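Local coordinates for reticulocyte binding protein (Streptococcus agalactiae COH1, PDB 3FAW), which probably hydrolyses alpha-1,6 branch linkages of pullulan and glycogen-like glucans as a cell-wall-anchored streptococcal pullulanase, at residues K329-A334 and S666-N671; D518-S523 and V566-A571; K646-E651 and F659-Y664. All blocks are in the same frame, centred on the assembly; numbering follows the deposited sequence.

Contact 1: residues K329-A334 and S666-N671; sequences KSRSTA and SSDAIN
The carboxylate of Asp668 and the guanidinium of Arg331 have planes 71° apart, and the arginine meets the carboxylate with its backbone and aliphatic part, CA 3.5 Å and CG 4.0 Å from Asp668 OD2, while its charged end goes elsewhere, to Asp285 and the carbonyl of Ser280. The Asp668 carboxylate is used at its anti side, where Ser332 N meets OD2 at 3.2 Å, 21° out of plane. OD2 also forms a salt bridge with Arg276. A long excursion between barrel strand 312-315 and helix 367-381 of the catalytic TIM barrel lies over the first turn of the short helix 668-671. Ser332 does most of the gripping. With chi1 at 42°, Ser332 OG sits between its own backbone N and carbonyl carbon and accepts from Asp668 N, a nearly straight bond of 2.8 Å. Ser332 O takes a further bond from Ala669 N at 3.2 Å. Thus two N-H groups of the helix start, which have no acceptor in a preceding turn, are met from the loop. Ser667, the N-cap, accepts weakly from Ile670 N through OG, and its hydroxyl donates to Ala334 O, in the carbonyl plane on a lone pair, Ser667 OG to Ala334 O 2.7 Å.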
loop_
_atom_site.group_PDB
_atom_site.type_symbol
_atom_site.label_atom_id
_atom_site.label_comp_id
_atom_site.label_asym_id
_atom_site.label_seq_id
_atom_site.Cartn_x
_atom_site.Cartn_y
_atom_site.Cartn_z
ATOM N N LYS A 329 4.444 22.532 -9.533
ATOM C CA LYS A 329 4.513 22.353 -8.079
ATOM C C LYS A 329 3.584 23.315 -7.329
ATOM O O LYS A 329 3.633 23.398 -6.101
ATOM C CB LYS A 329 5.955 22.536 -7.588
ATOM C CG LYS A 329 6.911 21.457 -8.068
ATOM C CD LYS A 329 8.308 21.678 -7.525
ATOM C CE LYS A 329 9.250 20.545 -7.907
ATOM N NZ LYS A 329 8.821 19.253 -7.317
ATOM N N SER A 330 2.726 24.019 -8.064
ATOM C CA SER A 330 1.876 25.052 -7.479
ATOM C C SER A 330 0.879 24.486 -6.472
ATOM O O SER A 330 0.356 23.384 -6.645
ATOM C CB SER A 330 1.132 25.834 -8.572
ATOM O OG SER A 330 0.167 25.026 -9.225
ATOM N N ARG A 331 0.636 25.260 -5.418
ATOM C CA ARG A 331 -0.365 24.936 -4.414
ATOM C C ARG A 331 -1.771 25.160 -4.969
ATOM O O ARG A 331 -2.052 26.197 -5.575
ATOM C CB ARG A 331 -0.156 25.800 -3.170
ATOM C CG ARG A 331 -1.136 25.524 -2.038
ATOM C CD ARG A 331 -0.943 26.487 -0.875
ATOM N NE ARG A 331 0.286 26.201 -0.130
ATOM C CZ ARG A 331 1.369 26.979 -0.069
ATOM N NH1 ARG A 331 1.430 28.144 -0.706
ATOM N NH2 ARG A 331 2.409 26.583 0.655
ATOM N N SER A 332 -2.640 24.175 -4.766
ATOM C CA SER A 332 -4.056 24.300 -5.085
ATOM C C SER A 332 -4.757 24.798 -3.823
ATOM O O SER A 332 -4.886 24.064 -2.839
ATOM C CB SER A 332 -4.636 22.957 -5.549
ATOM O OG SER A 332 -4.153 21.876 -4.762
ATOM N N THR A 333 -5.200 26.051 -3.864
ATOM C CA THR A 333 -5.663 26.761 -2.668
ATOM C C THR A 333 -7.182 26.730 -2.498
ATOM O O THR A 333 -7.684 26.892 -1.383
ATOM C CB THR A 333 -5.196 28.220 -2.698
ATOM O OG1 THR A 333 -5.719 28.862 -3.867
ATOM C CG2 THR A 333 -3.675 28.289 -2.719
ATOM N N ALA A 334 -7.907 26.543 -3.599
ATOM C CA ALA A 334 -9.352 26.341 -3.540
ATOM C C ALA A 334 -9.650 24.967 -2.947
ATOM O O ALA A 334 -8.896 24.011 -3.162
ATOM C CB ALA A 334 -9.967 26.465 -4.926
ATOM N N SER A 666 -8.089 15.540 -4.443
ATOM C CA SER A 666 -8.484 16.769 -3.761
ATOM C C SER A 666 -7.311 17.735 -3.689
ATOM O O SER A 666 -6.152 17.338 -3.838
ATOM C CB SER A 666 -8.985 16.473 -2.343
ATOM O OG SER A 666 -10.229 15.795 -2.359
ATOM N N SER A 667 -7.625 19.004 -3.440
ATOM C CA SER A 667 -6.620 20.064 -3.411
ATOM C C SER A 667 -5.714 19.982 -2.189
ATOM O O SER A 667 -5.984 19.236 -1.243
ATOM C CB SER A 667 -7.301 21.429 -3.427
ATOM O OG SER A 667 -8.042 21.628 -2.234
ATOM N N ASP A 668 -4.642 20.770 -2.219
ATOM C CA ASP A 668 -3.784 20.952 -1.049
ATOM C C ASP A 668 -4.546 21.564 0.119
ATOM O O ASP A 668 -4.244 21.266 1.272
ATOM C CB ASP A 668 -2.581 21.831 -1.387
ATOM C CG ASP A 668 -1.595 21.137 -2.299
ATOM O OD1 ASP A 668 -1.269 19.959 -2.043
ATOM O OD2 ASP A 668 -1.148 21.770 -3.272
ATOM N N ALA A 669 -5.528 22.416 -0.182
ATOM C CA ALA A 669 -6.407 22.991 0.849
ATOM C C ALA A 669 -7.080 21.893 1.683
ATOM O O ALA A 669 -7.181 22.003 2.907
ATOM C CB ALA A 669 -7.458 23.881 0.205
ATOM N N ILE A 670 -7.535 20.838 1.008
ATOM C CA ILE A 670 -8.128 19.677 1.667
ATOM C C ILE A 670 -7.070 18.792 2.326
ATOM O O ILE A 670 -7.242 18.363 3.464
ATOM C CB ILE A 670 -8.931 18.809 0.661
ATOM C CG1 ILE A 670 -10.236 19.508 0.266
ATOM C CG2 ILE A 670 -9.225 17.427 1.249
ATOM C CD1 ILE A 670 -11.283 19.525 1.371
ATOM N N ASN A 671 -5.979 18.537 1.604
ATOM C CA ASN A 671 -5.043 17.458 1.946
ATOM C C ASN A 671 -3.859 17.821 2.850
ATOM O O ASN A 671 -3.158 16.924 3.321
ATOM C CB ASN A 671 -4.508 16.809 0.659
ATOM C CG ASN A 671 -5.456 15.776 0.083
ATOM O OD1 ASN A 671 -5.912 14.860 0.925
ATOM N ND2 ASN A 671 -5.773 15.800 -1.105
#

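Contact 2: residues D518-S523 and V566-A571; sequences DDIRNS and VVQYIA
Ile520 and Arg521 lean on Gln568 and Tyr569 in the eight-stranded TIM barrel, where helix 518-525 follows the sixth strand, 513-516, and packs beside the seventh, 566-568, and the residues after it. The tight half is around Ile520. Its CG2 and CD1 both lie 3.3 Å from Gln568 OE1, the two side chains crossing at about a right angle, and CG2 also touches Tyr569 O at 3.6 Å. Gln568 bends at chi2 (-79°) to bring its amide back over the isoleucine, and NE2 is bonded to the carbonyls of Asn550 and Gln612. On the outer side of the helix, Asp519, Asn522 and Ser523 are partly exposed and do not meet the strand segment. Between these sides, Arg521 runs alongside Tyr569, pointing the same way, and Phe516 packs edge-to-face with the tyrosine ring. The arginine CD is 3.6 Å from Tyr569 OH, and NH1 donates to that OH at 3.0 Å; the bond is bent, 131° at the hydrogen, and the hydroxyl lies 31° out of the guanidinium plane. The guanidinium's rotation is fixed by Asn522, whose OD1 lies nearly in its plane and accepts from NE and NH2, both at 3.1 Å.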
loop_
_atom_site.group_PDB
_atom_site.type_symbol
_atom_site.label_atom_id
_atom_site.label_comp_id
_atom_site.label_asym_id
_atom_site.label_seq_id
_atom_site.Cartn_x
_atom_site.Cartn_y
_atom_site.Cartn_z
ATOM N N ASP A 518 -9.788 -4.536 9.903
ATOM C CA ASP A 518 -11.030 -3.788 9.683
ATOM C C ASP A 518 -12.066 -4.016 10.796
ATOM O O ASP A 518 -12.937 -3.174 11.015
ATOM C CB ASP A 518 -11.633 -4.070 8.292
ATOM C CG ASP A 518 -11.784 -5.556 7.979
ATOM O OD1 ASP A 518 -11.083 -6.399 8.575
ATOM O OD2 ASP A 518 -12.601 -5.880 7.094
ATOM N N ASP A 519 -11.951 -5.138 11.507
ATOM C CA ASP A 519 -12.858 -5.473 12.607
ATOM C C ASP A 519 -12.742 -4.503 13.788
ATOM O O ASP A 519 -13.755 -4.033 14.306
ATOM C CB ASP A 519 -12.606 -6.904 13.090
ATOM C CG ASP A 519 -13.795 -7.498 13.824
ATOM O OD1 ASP A 519 -14.938 -7.274 13.384
ATOM O OD2 ASP A 519 -13.585 -8.214 14.825
ATOM N N ILE A 520 -11.517 -4.209 14.219
ATOM C CA ILE A 520 -11.314 -3.239 15.302
ATOM C C ILE A 520 -11.676 -1.822 14.835
ATOM O O ILE A 520 -12.233 -1.036 15.603
ATOM C CB ILE A 520 -9.872 -3.285 15.897
ATOM C CG1 ILE A 520 -9.831 -2.525 17.234
ATOM C CG2 ILE A 520 -8.849 -2.716 14.922
ATOM C CD1 ILE A 520 -8.508 -2.632 17.986
ATOM N N ARG A 521 -11.368 -1.505 13.578
ATOM C CA ARG A 521 -11.778 -0.229 12.979
ATOM C C ARG A 521 -13.297 -0.059 13.087
ATOM O O ARG A 521 -13.778 0.882 13.722
ATOM C CB ARG A 521 -11.328 -0.161 11.514
ATOM C CG ARG A 521 -11.762 1.097 10.748
ATOM C CD ARG A 521 -11.598 0.898 9.246
ATOM N NE ARG A 521 -12.686 0.103 8.668
ATOM C CZ ARG A 521 -12.674 -0.449 7.450
ATOM N NH1 ARG A 521 -11.623 -0.314 6.651
ATOM N NH2 ARG A 521 -13.719 -1.153 7.025
ATOM N N ASN A 522 -14.038 -0.996 12.490
ATOM C CA ASN A 522 -15.505 -0.952 12.474
ATOM C C ASN A 522 -16.121 -0.900 13.867
ATOM O O ASN A 522 -16.996 -0.070 14.137
ATOM C CB ASN A 522 -16.075 -2.164 11.729
ATOM C CG ASN A 522 -15.837 -2.102 10.235
ATOM O OD1 ASN A 522 -15.330 -1.113 9.715
ATOM N ND2 ASN A 522 -16.212 -3.165 9.535
ATOM N N SER A 523 -15.665 -1.794 14.743
ATOM C CA SER A 523 -16.218 -1.900 16.092
ATOM C C SER A 523 -16.043 -0.613 16.905
ATOM O O SER A 523 -16.944 -0.222 17.651
ATOM C CB SER A 523 -15.589 -3.078 16.837
ATOM O OG SER A 523 -15.889 -4.304 16.193
ATOM N N VAL A 566 -1.700 -8.954 13.031
ATOM C CA VAL A 566 -2.732 -7.925 13.086
ATOM C C VAL A 566 -2.146 -6.514 13.130
ATOM O O VAL A 566 -1.336 -6.193 14.002
ATOM C CB VAL A 566 -3.619 -8.121 14.334
ATOM C CG1 VAL A 566 -4.733 -7.087 14.370
ATOM C CG2 VAL A 566 -4.193 -9.527 14.357
ATOM N N VAL A 567 -2.563 -5.683 12.177
ATOM C CA VAL A 567 -2.269 -4.257 12.205
ATOM C C VAL A 567 -3.503 -3.526 12.745
ATOM O O VAL A 567 -4.540 -3.475 12.079
ATOM C CB VAL A 567 -1.907 -3.719 10.806
ATOM C CG1 VAL A 567 -1.463 -2.266 10.897
ATOM C CG2 VAL A 567 -0.816 -4.576 10.161
ATOM N N GLN A 568 -3.384 -2.976 13.953
ATOM C CA GLN A 568 -4.500 -2.299 14.630
ATOM C C GLN A 568 -4.605 -0.848 14.171
ATOM O O GLN A 568 -3.641 -0.083 14.280
ATOM C CB GLN A 568 -4.309 -2.317 16.151
ATOM C CG GLN A 568 -4.066 -3.696 16.775
ATOM C CD GLN A 568 -5.335 -4.521 16.943
ATOM O OE1 GLN A 568 -6.291 -4.381 16.185
ATOM N NE2 GLN A 568 -5.337 -5.401 17.937
ATOM N N TYR A 569 -5.776 -0.468 13.663
ATOM C CA TYR A 569 -6.000 0.902 13.213
ATOM C C TYR A 569 -7.466 1.312 13.276
ATOM O O TYR A 569 -8.370 0.463 13.286
ATOM C CB TYR A 569 -5.456 1.103 11.795
ATOM C CG TYR A 569 -6.366 0.690 10.647
ATOM C CD1 TYR A 569 -7.000 -0.552 10.625
ATOM C CD2 TYR A 569 -6.548 1.532 9.555
ATOM C CE1 TYR A 569 -7.812 -0.930 9.550
ATOM C CE2 TYR A 569 -7.347 1.166 8.485
ATOM C CZ TYR A 569 -7.975 -0.065 8.482
ATOM O OH TYR A 569 -8.767 -0.416 7.407
ATOM N N ILE A 570 -7.682 2.621 13.327
ATOM C CA ILE A 570 -9.026 3.196 13.218
ATOM C C ILE A 570 -9.129 4.283 12.135
ATOM O O ILE A 570 -10.227 4.746 11.826
ATOM C CB ILE A 570 -9.540 3.727 14.578
ATOM C CG1 ILE A 570 -8.524 4.681 15.229
ATOM C CG2 ILE A 570 -9.867 2.558 15.500
ATOM C CD1 ILE A 570 -9.008 5.313 16.524
ATOM N N ALA A 571 -8.000 4.671 11.545
ATOM C CA ALA A 571 -8.005 5.620 10.425
ATOM C C ALA A 571 -6.782 5.445 9.529
ATOM O O ALA A 571 -5.782 4.843 9.923
ATOM C CB ALA A 571 -8.073 7.036 10.935
#

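Contact 3: residues K646-E651 and F659-Y664; sequences KATLIE and FIHDSY
His661 and Thr648 are brought together by their first torsions: the imidazole CG stands between its backbone N and carbonyl carbon (chi1 62°), which swings the ring back over the neighbouring strand, while Thr648 holds OG1 beside its own backbone N (chi1 -68°). ND1 of His661 then lies 2.9 Å from Thr648 OG1, a weak, bent hydrogen bond. One face of the same ring rests on the carbonyl oxygen of Lys646, 3.1 Å above the plane and offset toward the rim. That oxygen, Lys646 O, also accepts from His661 N at 3.0 Å. Lys646, bent at chi2, runs beside Asp662, pointing the same way, and Lys646 NZ makes a long salt bridge of 3.8 Å to Asp662 OD2. Thr648 and Phe659 form a hydrogen-bonded antiparallel pair, with Phe659 N bonding to Thr648 O at 2.8 Å. The neighbouring pair, Ala647 and Ile660, is non-hydrogen-bonded, with Ala647 CB 3.8 Å from Ile660 CD1. The side chains of Ile650 and Phe659 cross at about a right angle, and helix 578-586 packs against both residues. The alternating pairs are those of a short two-stranded beta hairpin, strands 647-649 and 658-660.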
loop_
_atom_site.group_PDB
_atom_site.type_symbol
_atom_site.label_atom_id
_atom_site.label_comp_id
_atom_site.label_asym_id
_atom_site.label_seq_id
_atom_site.Cartn_x
_atom_site.Cartn_y
_atom_site.Cartn_z
ATOM N N LYS A 646 -17.067 12.710 -3.876
ATOM C CA LYS A 646 -16.464 11.962 -2.767
ATOM C C LYS A 646 -16.630 12.648 -1.408
ATOM O O LYS A 646 -15.735 12.584 -0.556
ATOM C CB LYS A 646 -14.977 11.703 -3.051
ATOM C CG LYS A 646 -14.701 10.915 -4.336
ATOM C CD LYS A 646 -15.301 9.514 -4.289
ATOM C CE LYS A 646 -14.868 8.679 -5.487
ATOM N NZ LYS A 646 -15.451 7.310 -5.437
ATOM N N ALA A 647 -17.792 13.268 -1.206
ATOM C CA ALA A 647 -18.081 14.044 -0.000
ATOM C C ALA A 647 -19.184 13.401 0.838
ATOM O O ALA A 647 -20.071 12.721 0.312
ATOM C CB ALA A 647 -18.476 15.458 -0.375
ATOM N N THR A 648 -19.115 13.627 2.146
ATOM C CA THR A 648 -20.101 13.109 3.091
ATOM C C THR A 648 -20.738 14.282 3.830
ATOM O O THR A 648 -20.035 15.141 4.362
ATOM C CB THR A 648 -19.445 12.141 4.102
ATOM O OG1 THR A 648 -19.023 10.953 3.418
ATOM C CG2 THR A 648 -20.413 11.770 5.227
ATOM N N LEU A 649 -22.066 14.299 3.857
ATOM C CA LEU A 649 -22.835 15.350 4.513
ATOM C C LEU A 649 -23.025 15.029 5.990
ATOM O O LEU A 649 -23.437 13.924 6.343
ATOM C CB LEU A 649 -24.207 15.488 3.845
ATOM C CG LEU A 649 -25.163 16.578 4.352
ATOM C CD1 LEU A 649 -24.689 17.979 3.946
ATOM C CD2 LEU A 649 -26.574 16.312 3.829
ATOM N N ILE A 650 -22.716 15.998 6.844
ATOM C CA ILE A 650 -23.087 15.943 8.257
ATOM C C ILE A 650 -24.252 16.916 8.451
ATOM O O ILE A 650 -24.082 18.132 8.349
ATOM C CB ILE A 650 -21.908 16.322 9.185
ATOM C CG1 ILE A 650 -20.842 15.225 9.178
ATOM C CG2 ILE A 650 -22.389 16.512 10.622
ATOM C CD1 ILE A 650 -20.225 14.949 7.837
ATOM N N GLU A 651 -25.430 16.361 8.724
ATOM C CA GLU A 651 -26.678 17.124 8.755
ATOM C C GLU A 651 -26.694 18.253 9.793
ATOM O O GLU A 651 -27.310 19.288 9.563
ATOM C CB GLU A 651 -27.876 16.187 8.994
ATOM C CG GLU A 651 -28.311 15.373 7.768
ATOM C CD GLU A 651 -27.498 14.100 7.543
ATOM O OE1 GLU A 651 -26.542 13.833 8.307
ATOM O OE2 GLU A 651 -27.822 13.361 6.586
ATOM N N PHE A 659 -17.801 16.879 4.090
ATOM C CA PHE A 659 -16.464 16.415 4.461
ATOM C C PHE A 659 -16.027 15.336 3.464
ATOM O O PHE A 659 -16.817 14.471 3.090
ATOM C CB PHE A 659 -16.468 15.830 5.881
ATOM C CG PHE A 659 -16.861 16.818 6.961
ATOM C CD1 PHE A 659 -15.920 17.290 7.863
ATOM C CD2 PHE A 659 -18.175 17.252 7.087
ATOM C CE1 PHE A 659 -16.278 18.185 8.865
ATOM C CE2 PHE A 659 -18.542 18.149 8.081
ATOM C CZ PHE A 659 -17.593 18.619 8.971
ATOM N N ILE A 660 -14.764 15.380 3.047
ATOM C CA ILE A 660 -14.267 14.479 2.002
ATOM C C ILE A 660 -13.810 13.138 2.576
ATOM O O ILE A 660 -12.962 13.091 3.469
ATOM C CB ILE A 660 -13.112 15.124 1.202
ATOM C CG1 ILE A 660 -13.557 16.461 0.587
ATOM C CG2 ILE A 660 -12.616 14.177 0.116
ATOM C CD1 ILE A 660 -14.824 16.388 -0.261
ATOM N N HIS A 661 -14.382 12.055 2.048
ATOM C CA HIS A 661 -14.044 10.693 2.472
ATOM C C HIS A 661 -13.107 9.977 1.494
ATOM O O HIS A 661 -12.690 8.851 1.751
ATOM C CB HIS A 661 -15.314 9.855 2.683
ATOM C CG HIS A 661 -16.141 9.680 1.447
ATOM N ND1 HIS A 661 -17.229 10.478 1.163
ATOM C CD2 HIS A 661 -16.043 8.795 0.426
ATOM C CE1 HIS A 661 -17.762 10.095 0.016
ATOM N NE2 HIS A 661 -17.061 9.078 -0.452
ATOM N N ASP A 662 -12.780 10.614 0.373
ATOM C CA ASP A 662 -11.837 10.031 -0.590
ATOM C C ASP A 662 -11.081 11.150 -1.291
ATOM O O ASP A 662 -11.486 11.621 -2.357
ATOM C CB ASP A 662 -12.585 9.134 -1.586
ATOM C CG ASP A 662 -11.660 8.405 -2.560
ATOM O OD1 ASP A 662 -10.421 8.454 -2.406
ATOM O OD2 ASP A 662 -12.188 7.764 -3.490
ATOM N N SER A 663 -9.972 11.568 -0.685
ATOM C CA SER A 663 -9.271 12.782 -1.109
ATOM C C SER A 663 -8.107 12.530 -2.081
ATOM O O SER A 663 -7.167 13.319 -2.150
ATOM C CB SER A 663 -8.792 13.562 0.123
ATOM O OG SER A 663 -7.836 12.830 0.863
ATOM N N TYR A 664 -8.194 11.453 -2.858
ATOM C CA TYR A 664 -7.140 11.089 -3.811
ATOM C C TYR A 664 -6.896 12.157 -4.889
ATOM O O TYR A 664 -5.779 12.276 -5.388
ATOM C CB TYR A 664 -7.458 9.739 -4.471
ATOM C CG TYR A 664 -8.374 9.812 -5.682
ATOM C CD1 TYR A 664 -7.894 9.532 -6.959
ATOM C CD2 TYR A 664 -9.717 10.165 -5.551
ATOM C CE1 TYR A 664 -8.724 9.596 -8.073
ATOM C CE2 TYR A 664 -10.556 10.233 -6.663
ATOM C CZ TYR A 664 -10.053 9.947 -7.919
ATOM O OH TYR A 664 -10.874 10.007 -9.025
#

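How the contacts relate
Contacts 1 and 3 are neighbours, with centres 16 Å apart, since the hairpin's second strand leads into helix 668-671. They touch directly: Asn671 OD1 lies 2.8 Å from Ser663 OG, a probable hydrogen bond, and Ile670 CD1 packs 3.9 Å from Ile660 CG1. Asp665, in the link between these two segments, binds calcium together with Asn340 and Tyr342. Contact 2 belongs to the barrel itself, its centre 20 Å from that of contact 3 and 29 Å from that of contact 1, without touching either. In alpha-amylase-family enzymes the active site lies at the C-terminal ends of the barrel strands, the end at which contact 2 sits.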